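Local coordinates for dihydropteridine reductase (Caenorhabditis elegans, PDB 1OOE), which probably catalyses the NAD(P)H-dependent reduction of quinonoid dihydrobiopterin to tetrahydrobiopterin, acting as a homodimer of the short-chain dehydrogenase/reductase family, at residues M182-K185 with D191-S194; G82-S87 with V94-L99. One frame throughout, in Å; residues are numbered along the deposited sequence.

Contact 1 (M182-K185 with D191-S194); sequences MNRK and DHSS
R184 and H192 face each other with their CA atoms 9.2 Å apart, the first on the short helix 181-186 and the second in a 3-10 segment of the loop that follows, so the extended R184 must span most of the distance. Its CG stands beside the backbone N (chi1 -67°), and from CG to NE the chain runs straight out, carrying the guanidinium up to the imidazole. There the two side chains cross at about a right angle: H192 CE1 presses on the centre of one guanidinium face, 3.4 Å from R184 CZ, while the ring stands oblique to it, the two planes turned 58° against each other. R184 NH2 also comes within 3.4 Å of H192 ND1, but the angle is too poor for a hydrogen bond. An arginine suits this place because its face can pack while its N-H groups bond outward; NH2 forms a salt bridge with D179. H192 in turn stacks its ring on W195, which R184 also touches. The contact lies in the excursion between strand 169-175 and helix 198-210, a region that in many short-chain dehydrogenases/reductases helps cover the substrate site. The loop is shaped by D191, whose OD1 accepts from S193 N at 2.8 Å, an Asx turn. S193 OG reaches the same D191 OD1 at 2.6 Å from the same face of the carboxylate. Beyond it, S194 OG donates to D191 O at 3.1 Å.

Contact 2 (G82-S87 with V94-L99); sequences GWAGGS and VKNADL
N96 leans from its helix across the loop of A84 and G85, one face of its amide over the methyl of A84 and its nitrogen directed at the glycine carbonyl. With CG beside the backbone N (chi1 -68°), the amide is turned so that ND2 can reach G85 O. N96 ND2 donates to G85 O at 2.9 Å, a fairly straight bond with an N-H...O angle of 161°. The acceptor lies close to the asparagine's amide plane, although the donor is tilted 26° from the carbonyl plane of G85. A84 CB packs against that amide face, 3.8 Å from N96 CG, and N96 CB is equally near; a small methyl suits a point where the backbones approach to 5.6 Å between A84 CA and N96 CA. Replacing N96 by an alanine would probably leave G85 O without this donor and open a gap over the methyl of A84. G85 and G86 are accounted for by the chain's path. G85 N packs 3.4 Å above the ring plane of W83, towards its rim, and a side chain on G85 would run into that indole; G86 adopts backbone angles that would jam a CB against the preceding carbonyl. W83 meets Y143 of helix 141-158 edge-to-face, and G86 is hydrogen-bonded through its backbone to S139 and I141. The loop connects strand 73-78 to helix 93-118 in the Rossmann-type short-chain dehydrogenase/reductase fold, running along the start of helix 141-158, while helix 93-118 joins the dimer contact, V94, A97 and D98 packing on W53 of the second subunit.

In the fold
Neither contact belongs to the core: both are surface contacts joining a helix to a loop close to it in sequence. In contact 1 the loop follows its helix; in contact 2 it precedes it. They share no element, and they lie in series along the chain, with centres 24 Å apart and nearest atoms about 10 Å apart. Their chemistry differs accordingly. Contact 1, on the excursion beyond strand 169-175, sets an arginine face against a tilted imidazole, and no other chain of the assembly reaches it. Contact 2, beyond strand 73-78, relies on one asparagine-to-carbonyl bond and glycine-rich backbone, and its helix also meets the second subunit of the dimer.

Contact 1 (M182-K185 with D191-S194)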
loop_
_atom_site.group_PDB
_atom_site.type_symbol
_atom_site.label_atom_id
_atom_site.label_comp_id
_atom_site.label_asym_id
_atom_site.label_seq_id
_atom_site.Cartn_x
_atom_site.Cartn_y
_atom_site.Cartn_z
ATOM N N MET A 182 -17.591 -11.992 -17.571
ATOM C CA MET A 182 -16.874 -13.027 -16.832
ATOM C C MET A 182 -17.652 -13.561 -15.635
ATOM O O MET A 182 -17.615 -14.760 -15.354
ATOM C CB MET A 182 -15.506 -12.518 -16.363
ATOM C CG MET A 182 -14.437 -12.516 -17.445
ATOM S SD MET A 182 -14.092 -14.170 -18.093
ATOM C CE MET A 182 -15.065 -14.153 -19.611
ATOM N N ASN A 183 -18.353 -12.687 -14.922
ATOM C CA ASN A 183 -19.119 -13.147 -13.771
ATOM C C ASN A 183 -20.302 -13.996 -14.209
ATOM O O ASN A 183 -20.695 -14.936 -13.517
ATOM C CB ASN A 183 -19.595 -11.967 -12.921
ATOM C CG ASN A 183 -18.514 -11.454 -11.998
ATOM O OD1 ASN A 183 -17.708 -12.232 -11.486
ATOM N ND2 ASN A 183 -18.497 -10.143 -11.764
ATOM N N ARG A 184 -20.866 -13.675 -15.366
ATOM C CA ARG A 184 -21.994 -14.448 -15.866
ATOM C C ARG A 184 -21.549 -15.838 -16.310
ATOM O O ARG A 184 -22.330 -16.790 -16.271
ATOM C CB ARG A 184 -22.671 -13.721 -17.031
ATOM C CG ARG A 184 -23.339 -12.430 -16.612
ATOM C CD ARG A 184 -24.407 -12.001 -17.597
ATOM N NE ARG A 184 -25.219 -10.927 -17.037
ATOM C CZ ARG A 184 -26.483 -10.691 -17.372
ATOM N NH1 ARG A 184 -27.091 -11.454 -18.270
ATOM N NH2 ARG A 184 -27.143 -9.695 -16.797
ATOM N N LYS A 185 -20.288 -15.953 -16.717
ATOM C CA LYS A 185 -19.742 -17.223 -17.178
ATOM C C LYS A 185 -19.363 -18.167 -16.042
ATOM O O LYS A 185 -19.680 -19.355 -16.081
ATOM C CB LYS A 185 -18.510 -16.975 -18.059
ATOM C CG LYS A 185 -17.833 -18.245 -18.571
ATOM C CD LYS A 185 -16.598 -17.916 -19.404
ATOM C CE LYS A 185 -15.904 -19.174 -19.917
ATOM N NZ LYS A 185 -16.777 -19.964 -20.834
ATOM N N ASP A 191 -28.008 -15.116 -8.480
ATOM C CA ASP A 191 -29.192 -14.268 -8.499
ATOM C C ASP A 191 -28.728 -12.862 -8.864
ATOM O O ASP A 191 -28.097 -12.187 -8.052
ATOM C CB ASP A 191 -29.840 -14.240 -7.115
ATOM C CG ASP A 191 -31.199 -13.567 -7.120
ATOM O OD1 ASP A 191 -31.424 -12.674 -7.963
ATOM O OD2 ASP A 191 -32.042 -13.927 -6.272
ATOM N N HIS A 192 -29.039 -12.416 -10.076
ATOM C CA HIS A 192 -28.615 -11.086 -10.505
ATOM C C HIS A 192 -29.324 -9.938 -9.789
ATOM O O HIS A 192 -29.033 -8.770 -10.047
ATOM C CB HIS A 192 -28.788 -10.937 -12.018
ATOM C CG HIS A 192 -27.901 -11.842 -12.814
ATOM N ND1 HIS A 192 -27.763 -11.733 -14.181
ATOM C CD2 HIS A 192 -27.112 -12.876 -12.437
ATOM C CE1 HIS A 192 -26.926 -12.662 -14.611
ATOM N NE2 HIS A 192 -26.517 -13.368 -13.572
ATOM N N SER A 193 -30.237 -10.261 -8.882
ATOM C CA SER A 193 -30.954 -9.222 -8.152
ATOM C C SER A 193 -30.008 -8.526 -7.172
ATOM O O SER A 193 -30.377 -7.541 -6.527
ATOM C CB SER A 193 -32.143 -9.818 -7.393
ATOM O OG SER A 193 -31.706 -10.662 -6.343
ATOM N N SER A 194 -28.787 -9.040 -7.065
ATOM C CA SER A 194 -27.797 -8.458 -6.168
ATOM C C SER A 194 -26.560 -8.005 -6.941
ATOM O O SER A 194 -25.529 -7.695 -6.349
ATOM C CB SER A 194 -27.394 -9.468 -5.093
ATOM O OG SER A 194 -26.842 -10.635 -5.675
#

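Contact 2 (G82-S87 with V94-L99)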
loop_
_atom_site.group_PDB
_atom_site.type_symbol
_atom_site.label_atom_id
_atom_site.label_comp_id
_atom_site.label_asym_id
_atom_site.label_seq_id
_atom_site.Cartn_x
_atom_site.Cartn_y
_atom_site.Cartn_z
ATOM N N GLY A 82 -6.503 -5.944 -12.169
ATOM C CA GLY A 82 -7.132 -7.249 -12.050
ATOM C C GLY A 82 -6.960 -7.834 -10.658
ATOM O O GLY A 82 -6.812 -7.095 -9.687
ATOM N N TRP A 83 -6.968 -9.161 -10.556
ATOM C CA TRP A 83 -6.828 -9.827 -9.261
ATOM C C TRP A 83 -5.883 -11.029 -9.267
ATOM O O TRP A 83 -5.717 -11.709 -10.278
ATOM C CB TRP A 83 -8.203 -10.295 -8.773
ATOM C CG TRP A 83 -8.211 -10.911 -7.391
ATOM C CD1 TRP A 83 -8.383 -10.255 -6.205
ATOM C CD2 TRP A 83 -8.097 -12.305 -7.063
ATOM N NE1 TRP A 83 -8.393 -11.149 -5.161
ATOM C CE2 TRP A 83 -8.220 -12.415 -5.661
ATOM C CE3 TRP A 83 -7.906 -13.471 -7.819
ATOM C CZ2 TRP A 83 -8.161 -13.647 -4.994
ATOM C CZ3 TRP A 83 -7.848 -14.701 -7.154
ATOM C CH2 TRP A 83 -7.978 -14.774 -5.757
ATOM N N ALA A 84 -5.279 -11.270 -8.106
ATOM C CA ALA A 84 -4.373 -12.391 -7.854
ATOM C C ALA A 84 -4.390 -12.520 -6.332
ATOM O O ALA A 84 -4.203 -11.532 -5.627
ATOM C CB ALA A 84 -2.959 -12.080 -8.355
ATOM N N GLY A 85 -4.626 -13.725 -5.825
ATOM C CA GLY A 85 -4.693 -13.905 -4.387
ATOM C C GLY A 85 -3.512 -14.605 -3.754
ATOM O O GLY A 85 -2.399 -14.563 -4.281
ATOM N N GLY A 86 -3.761 -15.231 -2.605
ATOM C CA GLY A 86 -2.720 -15.961 -1.903
ATOM C C GLY A 86 -2.393 -15.481 -0.501
ATOM O O GLY A 86 -2.216 -14.283 -0.266
ATOM N N SER A 87 -2.319 -16.419 0.441
ATOM C CA SER A 87 -1.972 -16.084 1.816
ATOM C C SER A 87 -0.450 -16.016 1.865
ATOM O O SER A 87 0.212 -16.235 0.852
ATOM C CB SER A 87 -2.469 -17.163 2.782
ATOM O OG SER A 87 -1.724 -18.362 2.630
ATOM N N VAL A 94 4.470 -13.332 -2.720
ATOM C CA VAL A 94 5.174 -12.128 -3.156
ATOM C C VAL A 94 4.952 -11.814 -4.633
ATOM O O VAL A 94 4.707 -10.660 -5.000
ATOM C CB VAL A 94 6.692 -12.238 -2.878
ATOM C CG1 VAL A 94 7.422 -11.052 -3.484
ATOM C CG2 VAL A 94 6.936 -12.278 -1.372
ATOM N N LYS A 95 5.043 -12.837 -5.477
ATOM C CA LYS A 95 4.842 -12.666 -6.911
ATOM C C LYS A 95 3.513 -11.969 -7.190
ATOM O O LYS A 95 3.443 -11.023 -7.979
ATOM C CB LYS A 95 4.857 -14.029 -7.608
ATOM C CG LYS A 95 4.554 -13.967 -9.096
ATOM C CD LYS A 95 4.562 -15.361 -9.697
ATOM C CE LYS A 95 4.329 -15.332 -11.194
ATOM N NZ LYS A 95 4.283 -16.715 -11.752
ATOM N N ASN A 96 2.455 -12.450 -6.545
ATOM C CA ASN A 96 1.135 -11.870 -6.729
ATOM C C ASN A 96 1.012 -10.509 -6.062
ATOM O O ASN A 96 0.324 -9.628 -6.574
ATOM C CB ASN A 96 0.064 -12.831 -6.219
ATOM C CG ASN A 96 -0.029 -14.084 -7.068
ATOM O OD1 ASN A 96 0.514 -14.133 -8.173
ATOM N ND2 ASN A 96 -0.725 -15.098 -6.565
ATOM N N ALA A 97 1.682 -10.333 -4.926
ATOM C CA ALA A 97 1.650 -9.049 -4.236
ATOM C C ALA A 97 2.244 -8.004 -5.181
ATOM O O ALA A 97 1.746 -6.881 -5.274
ATOM C CB ALA A 97 2.464 -9.118 -2.945
ATOM N N ASP A 98 3.306 -8.392 -5.884
ATOM C CA ASP A 98 3.982 -7.513 -6.836
ATOM C C ASP A 98 3.023 -7.134 -7.966
ATOM O O ASP A 98 2.905 -5.962 -8.333
ATOM C CB ASP A 98 5.220 -8.227 -7.394
ATOM C CG ASP A 98 5.989 -7.392 -8.400
ATOM O OD1 ASP A 98 6.476 -6.300 -8.031
ATOM O OD2 ASP A 98 6.112 -7.841 -9.562
ATOM N N LEU A 99 2.328 -8.129 -8.509
ATOM C CA LEU A 99 1.379 -7.879 -9.586
ATOM C C LEU A 99 0.261 -6.943 -9.140
ATOM O O LEU A 99 -0.210 -6.114 -9.921
ATOM C CB LEU A 99 0.772 -9.195 -10.080
ATOM C CG LEU A 99 1.704 -10.142 -10.842
ATOM C CD1 LEU A 99 0.976 -11.451 -11.117
ATOM C CD2 LEU A 99 2.146 -9.497 -12.149
#